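Local coordinates for protein serine-pyruvate aminotransferase (AgxT) (Sulfolobus solfataricus, PDB 3ZRP) that probably transfers the amino group of serine to pyruvate, using pyridoxal 5'-phosphate as cofactor, as a class-V aminotransferase, at residues Ile80-Asn85 against Val103-Pro108. Residues are numbered along the deposited sequence; the frame is centred on the assembly and turned at random.
Sequences ILVVSN and VKVLRP
Flat groups sit at the C-terminal end of this contact, where Ser-84 and Asn-85 meet Arg-107 and Pro-108. One face of the Arg-107 guanidinium rests on Val-105 CG1 of its own segment, which lies 3.5 Å from the plane, over its centre; from the other segment, Ser-84 OG approaches the group obliquely. The same methyl also packs on Ser-84 CB at 3.7 Å. Arg-107 is held from outside by salt bridges to Asp-90 and Glu-93 of helix 87-96, and Asp-90 also accepts a hydrogen bond from Ser-84 OG. The Asn-85 side chain crosses that of Pro-108 at about a right angle, OD1 lying 3.5 Å from Pro-108 CG, while Glu-144 and the amide of Val-114 bind its two polar ends.

Upstream, the segments illustrate the parallel strand pair of a right-handed beta-alpha-beta crossover. Four backbone hydrogen bonds join them, from Lys-104 N to Ile-80 O at one end to Ser-84 N to Leu-106 O (3.0 Å) at the other; the intervening pair, Val-82 N to Lys-104 O and Leu-106 N to Val-82 O, engages both polar groups of Val-82. Val-82, Val-103 and Val-105 share one face, packed against helix 87-96, Val-82 CG2 meeting Val-103 CG1 at 4.0 Å. On the opposite face, near helix 116-125, Leu-81 CD1 reaches Leu-106 CG at 3.9 Å; with chi1 at -179°, Leu-81 CG lies beside its own carbonyl carbon, and CD1 also comes near Lys-104 O.

Strand 102-106 is one of the two outermost strands of the large sheet within this chain, so the contact joins an edge strand to its inner neighbour, strand 79-83. Its chemistry implies a division of labour: the backbone bonds define the strand register and aliphatic side chains pack on both faces, whereas beyond the strands the acidic side chains of the crossover helix probably neutralise Arg-107 and fix its guanidinium against Val-105.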
ATOM      1  N   ILE A  80     -10.808  -7.023 -24.251  1.00 25.16           N
ATOM      2  CA  ILE A  80      -9.967  -7.802 -23.347  1.00 25.51           C
ATOM      3  C   ILE A  80     -10.473  -9.245 -23.328  1.00 25.41           C
ATOM      4  O   ILE A  80     -11.680  -9.508 -23.159  1.00 29.05           O
ATOM      5  CB  ILE A  80     -10.023  -7.234 -21.882  1.00 25.61           C
ATOM      6  CG1 ILE A  80      -9.513  -5.787 -21.833  1.00 26.94           C
ATOM      7  CG2 ILE A  80      -9.269  -8.174 -20.888  1.00 25.66           C
ATOM      8  CD1 ILE A  80      -9.825  -5.080 -20.495  1.00 29.98           C
ATOM      9  N   LEU A  81      -9.529 -10.164 -23.445  1.00 25.96           N
ATOM     10  CA  LEU A  81      -9.766 -11.600 -23.210  1.00 25.99           C
ATOM     11  C   LEU A  81      -9.039 -12.067 -21.936  1.00 26.12           C
ATOM     12  O   LEU A  81      -7.814 -11.968 -21.834  1.00 24.28           O
ATOM     13  CB  LEU A  81      -9.278 -12.427 -24.407  1.00 28.98           C
ATOM     14  CG  LEU A  81      -9.514 -13.942 -24.242  1.00 29.27           C
ATOM     15  CD1 LEU A  81     -10.992 -14.301 -24.317  1.00 26.11           C
ATOM     16  CD2 LEU A  81      -8.682 -14.715 -25.270  1.00 26.51           C
ATOM     17  N   VAL A  82      -9.818 -12.528 -20.969  1.00 23.05           N
ATOM     18  CA  VAL A  82      -9.288 -13.108 -19.724  1.00 24.89           C
ATOM     19  C   VAL A  82      -9.344 -14.632 -19.780  1.00 25.06           C
ATOM     20  O   VAL A  82     -10.400 -15.228 -20.007  1.00 31.00           O
ATOM     21  CB  VAL A  82     -10.108 -12.643 -18.511  1.00 23.54           C
ATOM     22  CG1 VAL A  82      -9.581 -13.322 -17.207  1.00 23.77           C
ATOM     23  CG2 VAL A  82     -10.049 -11.131 -18.403  1.00 21.59           C
ATOM     24  N   VAL A  83      -8.198 -15.253 -19.546  1.00 24.99           N
ATOM     25  CA  VAL A  83      -8.094 -16.718 -19.470  1.00 24.43           C
ATOM     26  C   VAL A  83      -8.053 -17.097 -17.990  1.00 27.51           C
ATOM     27  O   VAL A  83      -6.994 -17.023 -17.367  1.00 26.95           O
ATOM     28  CB  VAL A  83      -6.819 -17.186 -20.190  1.00 22.22           C
ATOM     29  CG1 VAL A  83      -6.729 -18.712 -20.146  1.00 21.05           C
ATOM     30  CG2 VAL A  83      -6.837 -16.702 -21.710  1.00 25.42           C
ATOM     31  N   SER A  84      -9.211 -17.453 -17.434  1.00 26.30           N
ATOM     32  CA  SER A  84      -9.384 -17.687 -16.008  1.00 28.45           C
ATOM     33  C   SER A  84      -9.569 -19.155 -15.592  1.00 27.29           C
ATOM     34  O   SER A  84     -10.571 -19.805 -15.938  1.00 29.05           O
ATOM     35  CB  SER A  84     -10.590 -16.919 -15.509  1.00 25.06           C
ATOM     36  OG  SER A  84     -10.844 -17.268 -14.162  1.00 26.19           O
ATOM     37  N   ASN A  85      -8.605 -19.635 -14.809  1.00 26.15           N
ATOM     38  CA  ASN A  85      -8.660 -20.973 -14.229  1.00 24.38           C
ATOM     39  C   ASN A  85      -9.260 -21.034 -12.837  1.00 24.55           C
ATOM     40  O   ASN A  85      -9.307 -22.104 -12.238  1.00 30.86           O
ATOM     41  CB  ASN A  85      -7.274 -21.599 -14.212  1.00 24.81           C
ATOM     42  CG  ASN A  85      -6.687 -21.686 -15.572  1.00 22.35           C
ATOM     43  OD1 ASN A  85      -7.411 -21.952 -16.544  1.00 28.38           O
ATOM     44  ND2 ASN A  85      -5.391 -21.444 -15.686  1.00 24.23           N
ATOM     45  N   VAL A 103     -15.116  -7.123 -21.938  1.00 27.30           N
ATOM     46  CA  VAL A 103     -14.425  -8.310 -21.429  1.00 30.42           C
ATOM     47  C   VAL A 103     -15.079  -9.628 -21.838  1.00 29.94           C
ATOM     48  O   VAL A 103     -16.287  -9.821 -21.661  1.00 30.78           O
ATOM     49  CB  VAL A 103     -14.333  -8.265 -19.889  1.00 30.07           C
ATOM     50  CG1 VAL A 103     -13.617  -9.517 -19.355  1.00 31.22           C
ATOM     51  CG2 VAL A 103     -13.612  -6.999 -19.456  1.00 33.31           C
ATOM     52  N   LYS A 104     -14.269 -10.543 -22.356  1.00 29.22           N
ATOM     53  CA  LYS A 104     -14.691 -11.925 -22.533  1.00 31.88           C
ATOM     54  C   LYS A 104     -13.785 -12.825 -21.689  1.00 31.27           C
ATOM     55  O   LYS A 104     -12.570 -12.628 -21.679  1.00 31.42           O
ATOM     56  CB  LYS A 104     -14.614 -12.340 -24.006  1.00 35.22           C
ATOM     57  CG  LYS A 104     -15.063 -13.792 -24.246  1.00 38.26           C
ATOM     58  CD  LYS A 104     -15.504 -14.031 -25.677  1.00 46.16           C
ATOM     59  CE  LYS A 104     -15.728 -15.518 -25.946  1.00 46.22           C
ATOM     60  NZ  LYS A 104     -16.960 -15.983 -25.245  1.00 48.01           N
ATOM     61  N   VAL A 105     -14.380 -13.801 -21.006  1.00 31.21           N
ATOM     62  CA  VAL A 105     -13.623 -14.745 -20.172  1.00 28.88           C
ATOM     63  C   VAL A 105     -13.732 -16.192 -20.694  1.00 30.86           C
ATOM     64  O   VAL A 105     -14.824 -16.671 -20.960  1.00 30.26           O
ATOM     65  CB  VAL A 105     -14.076 -14.704 -18.674  1.00 28.67           C
ATOM     66  CG1 VAL A 105     -13.103 -15.497 -17.804  1.00 28.40           C
ATOM     67  CG2 VAL A 105     -14.187 -13.261 -18.150  1.00 30.58           C
ATOM     68  N   LEU A 106     -12.589 -16.856 -20.886  1.00 29.41           N
ATOM     69  CA  LEU A 106     -12.551 -18.311 -21.124  1.00 28.40           C
ATOM     70  C   LEU A 106     -12.291 -19.031 -19.791  1.00 28.92           C
ATOM     71  O   LEU A 106     -11.371 -18.653 -19.053  1.00 28.24           O
ATOM     72  CB  LEU A 106     -11.429 -18.675 -22.107  1.00 28.31           C
ATOM     73  CG  LEU A 106     -11.487 -18.107 -23.532  1.00 32.34           C
ATOM     74  CD1 LEU A 106     -10.211 -18.474 -24.305  1.00 31.22           C
ATOM     75  CD2 LEU A 106     -12.751 -18.619 -24.242  1.00 33.35           C
ATOM     76  N   ARG A 107     -13.103 -20.043 -19.478  1.00 28.05           N
ATOM     77  CA  ARG A 107     -12.869 -20.864 -18.280  1.00 24.85           C
ATOM     78  C   ARG A 107     -12.845 -22.361 -18.623  1.00 31.17           C
ATOM     79  O   ARG A 107     -13.527 -22.775 -19.590  1.00 30.81           O
ATOM     80  CB  ARG A 107     -14.004 -20.612 -17.273  1.00 21.37           C
ATOM     81  CG  ARG A 107     -14.017 -19.202 -16.707  1.00 23.66           C
ATOM     82  CD  ARG A 107     -15.120 -19.030 -15.678  1.00 27.70           C
ATOM     83  NE  ARG A 107     -15.031 -17.702 -15.070  1.00 29.46           N
ATOM     84  CZ  ARG A 107     -15.634 -16.611 -15.534  1.00 33.15           C
ATOM     85  NH1 ARG A 107     -16.391 -16.656 -16.638  1.00 29.54           N
ATOM     86  NH2 ARG A 107     -15.485 -15.461 -14.880  1.00 31.33           N
ATOM     87  N   PRO A 108     -12.108 -23.186 -17.829  1.00 30.90           N
ATOM     88  CA  PRO A 108     -12.136 -24.659 -18.001  1.00 30.48           C
ATOM     89  C   PRO A 108     -13.059 -25.333 -16.992  1.00 32.43           C
ATOM     90  O   PRO A 108     -13.725 -24.624 -16.228  1.00 33.70           O
ATOM     91  CB  PRO A 108     -10.686 -25.049 -17.714  1.00 32.69           C
ATOM     92  CG  PRO A 108     -10.251 -24.043 -16.605  1.00 30.49           C
ATOM     93  CD  PRO A 108     -11.109 -22.781 -16.805  1.00 29.49           C
TER